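Long-range contact in TRAP dicarboxylate transporter-DctP subunit (Desulfovibrio salexigens, PDB 4N6D), which probably captures an organic acid in the periplasm and delivers it to a TRAP-type membrane transporter: residues Leu167-Leu179 and Gln199-Glu211. Numbering follows the deposited sequence. Where two conformers were deposited one is given.
Sequences LEVRASGILSKIL and QKGVVKGLFSSFE
F207 packs from strand 205-208 against the side of helix 173-181, where L175 lays its CD2 methyl over the middle of one ring face, 3.9 Å from the centroid and 7° off the normal. L179 meets the ring at its edge, its CG 3.7 Å from F207 CD2, and I178 CG2 approaches the edge more loosely. The backbones pair in the parallel sense at a single bridge, R170 with L206, the strands splayed by 43°: R170 N donates to G205 O (2.9 Å), F207 N to R170 O (3.0 Å), almost in line with the carbonyl, and K204 N to E168 O (2.7 Å). A final bend in the K204 chain (chi4 61°) brings K204 NZ over the carboxylate of E168, 3.0 Å from E168 OE1 and well out of its plane, in a salt bridge; the same amine donates in plane to a lone pair of G201 O, within the Schellman turn ending helix 194-200. M189 O accepts from R170 NE, and T230 and I152 also pack on F207. The beta-alpha-beta crossover 168-187 thus docks on edge strand 205-208: backbone bonds set the register, while a partly exposed ion pair and a buried ring add side-chain contacts at its two ends.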
ATOM      1  N   LEU A 167     -21.088   0.089 -14.444  1.00 17.90           N
ATOM      2  CA  LEU A 167     -20.083   1.103 -14.766  1.00 16.77           C
ATOM      3  C   LEU A 167     -18.740   0.451 -15.052  1.00 19.06           C
ATOM      4  O   LEU A 167     -18.222  -0.279 -14.211  1.00 16.08           O
ATOM      5  CB  LEU A 167     -19.913   2.087 -13.618  1.00 14.03           C
ATOM      6  CG  LEU A 167     -19.069   3.315 -13.961  1.00 15.77           C
ATOM      7  CD1 LEU A 167     -19.790   4.213 -14.940  1.00 19.90           C
ATOM      8  CD2 LEU A 167     -18.744   4.081 -12.699  1.00 17.09           C
ATOM      9  N   GLU A 168     -18.173   0.736 -16.226  1.00 18.38           N
ATOM     10  CA  GLU A 168     -16.877   0.192 -16.594  1.00 17.56           C
ATOM     11  C   GLU A 168     -15.742   0.942 -15.889  1.00 16.46           C
ATOM     12  O   GLU A 168     -15.589   2.151 -16.059  1.00 16.98           O
ATOM     13  CB  GLU A 168     -16.702   0.272 -18.113  1.00 16.95           C
ATOM     14  CG  GLU A 168     -17.697  -0.563 -18.897  1.00 21.36           C
ATOM     15  CD  GLU A 168     -19.038   0.133 -19.181  1.00 29.61           C
ATOM     16  OE1 GLU A 168     -19.275   1.284 -18.739  1.00 23.32           O
ATOM     17  OE2 GLU A 168     -19.871  -0.505 -19.858  1.00 32.83           O
ATOM     18  N   VAL A 169     -14.961   0.237 -15.065  1.00 14.50           N
ATOM     19  CA  VAL A 169     -13.900   0.864 -14.267  1.00 13.84           C
ATOM     20  C   VAL A 169     -12.616   0.039 -14.342  1.00 18.14           C
ATOM     21  O   VAL A 169     -12.636  -1.175 -14.205  1.00 15.08           O
ATOM     22  CB  VAL A 169     -14.300   0.982 -12.776  1.00 12.86           C
ATOM     23  CG1 VAL A 169     -13.187   1.615 -11.956  1.00 13.77           C
ATOM     24  CG2 VAL A 169     -15.606   1.790 -12.606  1.00 16.62           C
ATOM     25  N   ARG A 170     -11.505   0.703 -14.598  1.00 14.07           N
ATOM     26  CA  ARG A 170     -10.225   0.039 -14.674  1.00 16.56           C
ATOM     27  C   ARG A 170      -9.828  -0.456 -13.294  1.00 14.74           C
ATOM     28  O   ARG A 170      -9.803   0.303 -12.314  1.00 16.43           O
ATOM     29  CB  ARG A 170      -9.189   1.019 -15.198  1.00 14.97           C
ATOM     30  CG  ARG A 170      -7.926   0.380 -15.674  1.00 24.49           C
ATOM     31  CD  ARG A 170      -6.851   0.458 -14.635  1.00 25.20           C
ATOM     32  NE  ARG A 170      -5.595  -0.080 -15.160  1.00 27.66           N
ATOM     33  CZ  ARG A 170      -4.484  -0.208 -14.446  1.00 30.16           C
ATOM     34  NH1 ARG A 170      -4.468   0.181 -13.180  1.00 30.54           N
ATOM     35  NH2 ARG A 170      -3.392  -0.719 -15.002  1.00 34.97           N
ATOM     36  N   ALA A 171      -9.505  -1.739 -13.219  1.00 13.51           N
ATOM     37  CA  ALA A 171      -9.141  -2.362 -11.969  1.00 13.59           C
ATOM     38  C   ALA A 171      -8.503  -3.722 -12.214  1.00 17.36           C
ATOM     39  O   ALA A 171      -8.618  -4.293 -13.294  1.00 23.58           O
ATOM     40  CB  ALA A 171     -10.374  -2.539 -11.116  1.00 12.25           C
ATOM     41  N   SER A 172      -7.864  -4.251 -11.179  1.00 16.08           N
ATOM     42  CA  SER A 172      -7.311  -5.578 -11.236  1.00 14.94           C
ATOM     43  C   SER A 172      -7.393  -6.182  -9.842  1.00 13.18           C
ATOM     44  O   SER A 172      -7.794  -5.504  -8.892  1.00 14.73           O
ATOM     45  CB  SER A 172      -5.847  -5.529 -11.664  1.00 22.72           C
ATOM     46  OG  SER A 172      -5.056  -4.965 -10.631  1.00 26.75           O
ATOM     47  N   GLY A 173      -7.000  -7.449  -9.718  1.00 15.60           N
ATOM     48  CA  GLY A 173      -6.880  -8.060  -8.400  1.00 12.53           C
ATOM     49  C   GLY A 173      -8.106  -7.885  -7.514  1.00 14.81           C
ATOM     50  O   GLY A 173      -9.236  -8.093  -7.945  1.00 11.81           O
ATOM     51  N   ILE A 174      -7.881  -7.567  -6.244  1.00 11.87           N
ATOM     52  CA  ILE A 174      -8.997  -7.509  -5.299  1.00 12.59           C
ATOM     53  C   ILE A 174      -9.983  -6.402  -5.627  1.00 12.92           C
ATOM     54  O   ILE A 174     -11.177  -6.516  -5.331  1.00 13.71           O
ATOM     55  CB  ILE A 174      -8.511  -7.359  -3.841  1.00 14.36           C
ATOM     56  CG1 ILE A 174      -9.655  -7.650  -2.874  1.00 19.78           C
ATOM     57  CG2 ILE A 174      -7.966  -5.987  -3.570  1.00 15.04           C
ATOM     58  CD1 ILE A 174      -9.163  -7.893  -1.493  1.00 13.76           C
ATOM     59  N   LEU A 175      -9.495  -5.313  -6.205  1.00 12.33           N
ATOM     60  CA  LEU A 175     -10.388  -4.205  -6.549  1.00 11.71           C
ATOM     61  C   LEU A 175     -11.384  -4.618  -7.636  1.00 14.31           C
ATOM     62  O   LEU A 175     -12.530  -4.175  -7.634  1.00 13.08           O
ATOM     63  CB  LEU A 175      -9.596  -2.986  -6.990  1.00 10.23           C
ATOM     64  CG  LEU A 175      -8.715  -2.365  -5.905  1.00 12.62           C
ATOM     65  CD1 LEU A 175      -8.020  -1.148  -6.477  1.00 15.73           C
ATOM     66  CD2 LEU A 175      -9.510  -2.002  -4.667  1.00 16.51           C
ATOM     67  N   SER A 176     -10.959  -5.461  -8.574  0.54 13.65           N
ATOM     68  CA  SER A 176     -11.897  -5.982  -9.562  0.54 14.20           C
ATOM     69  C   SER A 176     -12.968  -6.814  -8.868  0.54 13.99           C
ATOM     70  O   SER A 176     -14.147  -6.719  -9.189  0.54 12.02           O
ATOM     71  CB  SER A 176     -11.191  -6.831 -10.617  0.54 14.20           C
ATOM     72  OG  SER A 176     -10.420  -6.005 -11.457  0.54 14.63           O
ATOM     73  N   LYS A 177     -12.549  -7.641  -7.914  1.00 13.92           N
ATOM     74  CA  LYS A 177     -13.495  -8.501  -7.217  1.00 13.54           C
ATOM     75  C   LYS A 177     -14.528  -7.635  -6.511  1.00 11.07           C
ATOM     76  O   LYS A 177     -15.738  -7.927  -6.556  1.00 12.55           O
ATOM     77  CB  LYS A 177     -12.774  -9.435  -6.237  1.00 11.74           C
ATOM     78  CG  LYS A 177     -11.994 -10.551  -6.907  1.00 16.89           C
ATOM     79  CD  LYS A 177     -11.200 -11.370  -5.884  1.00 22.24           C
ATOM     80  CE  LYS A 177     -10.907 -12.756  -6.396  1.00 31.15           C
ATOM     81  NZ  LYS A 177     -12.143 -13.576  -6.525  1.00 38.82           N
ATOM     82  N   ILE A 178     -14.051  -6.574  -5.863  1.00 10.53           N
ATOM     83  CA  ILE A 178     -14.943  -5.639  -5.183  1.00 11.16           C
ATOM     84  C   ILE A 178     -15.919  -4.993  -6.159  1.00 14.05           C
ATOM     85  O   ILE A 178     -17.131  -4.960  -5.925  1.00 13.11           O
ATOM     86  CB  ILE A 178     -14.137  -4.611  -4.407  1.00 11.96           C
ATOM     87  CG1 ILE A 178     -13.431  -5.310  -3.242  1.00 12.63           C
ATOM     88  CG2 ILE A 178     -15.034  -3.491  -3.922  1.00 13.08           C
ATOM     89  CD1 ILE A 178     -12.397  -4.464  -2.554  1.00 13.80           C
ATOM     90  N   LEU A 179     -15.419  -4.492  -7.284  1.00 13.15           N
ATOM     91  CA  LEU A 179     -16.323  -3.922  -8.274  1.00 11.20           C
ATOM     92  C   LEU A 179     -17.381  -4.917  -8.749  1.00 16.20           C
ATOM     93  O   LEU A 179     -18.541  -4.549  -8.916  1.00 15.90           O
ATOM     94  CB  LEU A 179     -15.528  -3.415  -9.473  1.00 11.94           C
ATOM     95  CG  LEU A 179     -14.722  -2.146  -9.223  1.00 13.10           C
ATOM     96  CD1 LEU A 179     -13.785  -1.895 -10.399  1.00 15.51           C
ATOM     97  CD2 LEU A 179     -15.643  -0.966  -9.014  1.00 15.66           C
ATOM     98  N   GLN A 199     -11.538   8.214 -22.677  1.00 30.90           N
ATOM     99  CA  GLN A 199     -12.109   9.131 -23.658  1.00 38.11           C
ATOM    100  C   GLN A 199     -13.116   8.426 -24.562  1.00 45.07           C
ATOM    101  O   GLN A 199     -14.126   9.015 -24.954  1.00 47.79           O
ATOM    102  CB  GLN A 199     -10.994   9.776 -24.482  1.00 46.19           C
ATOM    103  CG  GLN A 199     -10.213  10.817 -23.688  1.00 52.60           C
ATOM    104  CD  GLN A 199      -8.891  11.189 -24.328  1.00 55.09           C
ATOM    105  OE1 GLN A 199      -8.409  10.500 -25.227  1.00 57.98           O
ATOM    106  NE2 GLN A 199      -8.294  12.284 -23.861  1.00 53.47           N
ATOM    107  N   LYS A 200     -12.845   7.163 -24.885  1.00 46.38           N
ATOM    108  CA  LYS A 200     -13.723   6.388 -25.758  1.00 43.29           C
ATOM    109  C   LYS A 200     -14.898   5.774 -25.003  1.00 43.66           C
ATOM    110  O   LYS A 200     -15.845   5.282 -25.616  1.00 48.73           O
ATOM    111  CB  LYS A 200     -12.939   5.278 -26.463  1.00 43.00           C
ATOM    112  CG  LYS A 200     -11.954   5.787 -27.524  1.00 46.75           C
ATOM    113  CD  LYS A 200     -11.401   4.648 -28.377  1.00 49.59           C
ATOM    114  CE  LYS A 200     -10.891   3.484 -27.528  1.00 54.72           C
ATOM    115  NZ  LYS A 200      -9.978   3.905 -26.431  1.00 51.86           N
ATOM    116  N   GLY A 201     -14.832   5.787 -23.676  1.00 32.12           N
ATOM    117  CA  GLY A 201     -15.892   5.216 -22.867  1.00 31.14           C
ATOM    118  C   GLY A 201     -15.703   3.732 -22.615  1.00 30.83           C
ATOM    119  O   GLY A 201     -16.547   3.101 -21.983  1.00 37.08           O
ATOM    120  N   VAL A 202     -14.595   3.179 -23.097  1.00 26.07           N
ATOM    121  CA  VAL A 202     -14.227   1.788 -22.817  1.00 29.39           C
ATOM    122  C   VAL A 202     -14.107   1.506 -21.311  1.00 29.51           C
ATOM    123  O   VAL A 202     -14.528   0.452 -20.827  1.00 30.03           O
ATOM    124  CB  VAL A 202     -12.922   1.418 -23.528  1.00 30.47           C
ATOM    125  CG1 VAL A 202     -12.458   0.032 -23.111  1.00 25.61           C
ATOM    126  CG2 VAL A 202     -13.124   1.487 -25.039  1.00 34.50           C
ATOM    127  N   VAL A 203     -13.500   2.426 -20.573  1.00 24.47           N
ATOM    128  CA  VAL A 203     -13.766   2.513 -19.142  1.00 17.52           C
ATOM    129  C   VAL A 203     -14.220   3.934 -18.874  1.00 19.63           C
ATOM    130  O   VAL A 203     -14.006   4.823 -19.702  1.00 22.19           O
ATOM    131  CB  VAL A 203     -12.564   2.132 -18.244  1.00 21.01           C
ATOM    132  CG1 VAL A 203     -12.217   0.656 -18.430  1.00 27.71           C
ATOM    133  CG2 VAL A 203     -11.365   3.008 -18.531  1.00 21.20           C
ATOM    134  N   LYS A 204     -14.852   4.142 -17.728  1.00 18.07           N
ATOM    135  CA  LYS A 204     -15.388   5.451 -17.395  1.00 16.84           C
ATOM    136  C   LYS A 204     -14.816   5.916 -16.058  1.00 18.65           C
ATOM    137  O   LYS A 204     -15.286   6.885 -15.487  1.00 18.84           O
ATOM    138  CB  LYS A 204     -16.912   5.403 -17.378  1.00 19.27           C
ATOM    139  CG  LYS A 204     -17.525   5.021 -18.752  1.00 29.16           C
ATOM    140  CD  LYS A 204     -19.044   4.975 -18.696  1.00 32.66           C
ATOM    141  CE  LYS A 204     -19.665   4.786 -20.069  1.00 32.30           C
ATOM    142  NZ  LYS A 204     -19.263   3.515 -20.716  1.00 33.25           N
ATOM    143  N   GLY A 205     -13.788   5.217 -15.583  1.00 17.34           N
ATOM    144  CA  GLY A 205     -13.052   5.642 -14.405  1.00 17.48           C
ATOM    145  C   GLY A 205     -12.012   4.611 -14.018  1.00 14.21           C
ATOM    146  O   GLY A 205     -11.793   3.631 -14.737  1.00 15.85           O
ATOM    147  N   LEU A 206     -11.359   4.832 -12.889  1.00 13.24           N
ATOM    148  CA  LEU A 206     -10.413   3.852 -12.393  1.00 16.18           C
ATOM    149  C   LEU A 206     -10.442   3.756 -10.881  1.00 14.23           C
ATOM    150  O   LEU A 206     -10.925   4.652 -10.195  1.00 13.09           O
ATOM    151  CB  LEU A 206      -8.996   4.127 -12.906  1.00 23.46           C
ATOM    152  CG  LEU A 206      -8.206   5.318 -12.370  1.00 23.36           C
ATOM    153  CD1 LEU A 206      -6.763   5.188 -12.809  1.00 27.67           C
ATOM    154  CD2 LEU A 206      -8.757   6.625 -12.855  1.00 24.88           C
ATOM    155  N   PHE A 207      -9.937   2.634 -10.385  1.00 12.90           N
ATOM    156  CA  PHE A 207      -9.940   2.322  -8.964  1.00 15.48           C
ATOM    157  C   PHE A 207      -8.480   2.267  -8.560  1.00 12.90           C
ATOM    158  O   PHE A 207      -7.743   1.314  -8.910  1.00 13.50           O
ATOM    159  CB  PHE A 207     -10.607   0.972  -8.760  1.00 12.57           C
ATOM    160  CG  PHE A 207     -11.333   0.812  -7.440  1.00  9.87           C
ATOM    161  CD1 PHE A 207     -11.050   1.604  -6.337  1.00 10.93           C
ATOM    162  CD2 PHE A 207     -12.281  -0.189  -7.316  1.00 10.03           C
ATOM    163  CE1 PHE A 207     -11.749   1.405  -5.116  1.00 12.35           C
ATOM    164  CE2 PHE A 207     -12.969  -0.395  -6.125  1.00 13.24           C
ATOM    165  CZ  PHE A 207     -12.702   0.408  -5.025  1.00 12.61           C
ATOM    166  N   SER A 208      -8.030   3.314  -7.880  1.00 12.91           N
ATOM    167  CA  SER A 208      -6.630   3.436  -7.513  1.00 14.18           C
ATOM    168  C   SER A 208      -6.482   4.489  -6.414  1.00 10.32           C
ATOM    169  O   SER A 208      -7.450   5.071  -5.951  1.00 11.05           O
ATOM    170  CB  SER A 208      -5.816   3.844  -8.743  1.00 17.34           C
ATOM    171  OG  SER A 208      -4.433   3.631  -8.533  1.00 28.54           O
ATOM    172  N   SER A 209      -5.262   4.748  -5.979  1.00 12.01           N
ATOM    173  CA  SER A 209      -5.089   5.823  -5.027  1.00 14.99           C
ATOM    174  C   SER A 209      -5.102   7.177  -5.746  1.00 16.08           C
ATOM    175  O   SER A 209      -4.821   7.276  -6.942  1.00 14.04           O
ATOM    176  CB  SER A 209      -3.842   5.648  -4.157  1.00 24.40           C
ATOM    177  OG  SER A 209      -2.695   5.476  -4.930  1.00 24.06           O
ATOM    178  N   PHE A 210      -5.453   8.212  -5.003  1.00 12.33           N
ATOM    179  CA  PHE A 210      -5.671   9.547  -5.559  1.00  9.10           C
ATOM    180  C   PHE A 210      -4.426  10.197  -6.149  1.00 10.90           C
ATOM    181  O   PHE A 210      -4.553  11.161  -6.907  1.00 12.90           O
ATOM    182  CB  PHE A 210      -6.239  10.497  -4.490  1.00  9.74           C
ATOM    183  CG  PHE A 210      -7.708  10.297  -4.161  1.00 10.10           C
ATOM    184  CD1 PHE A 210      -8.618   9.875  -5.113  1.00 12.87           C
ATOM    185  CD2 PHE A 210      -8.173  10.567  -2.887  1.00 15.08           C
ATOM    186  CE1 PHE A 210      -9.976   9.718  -4.798  1.00 10.06           C
ATOM    187  CE2 PHE A 210      -9.511  10.418  -2.561  1.00 13.38           C
ATOM    188  CZ  PHE A 210     -10.424  10.004  -3.514  1.00 11.25           C
ATOM    189  N   GLU A 211      -3.220   9.711  -5.845  1.00 10.22           N
ATOM    190  CA  GLU A 211      -2.057  10.407  -6.394  1.00 12.68           C
ATOM    191  C   GLU A 211      -2.041  10.391  -7.928  1.00 13.43           C
ATOM    192  O   GLU A 211      -1.385  11.227  -8.549  1.00 13.67           O
ATOM    193  CB  GLU A 211      -0.722   9.885  -5.837  1.00 15.83           C
ATOM    194  CG  GLU A 211      -0.153   8.732  -6.556  1.00 24.75           C
ATOM    195  CD  GLU A 211      -0.712   7.465  -6.057  1.00 36.46           C
ATOM    196  OE1 GLU A 211      -1.661   7.549  -5.237  1.00 32.25           O
ATOM    197  OE2 GLU A 211      -0.188   6.403  -6.460  1.00 42.90           O
TER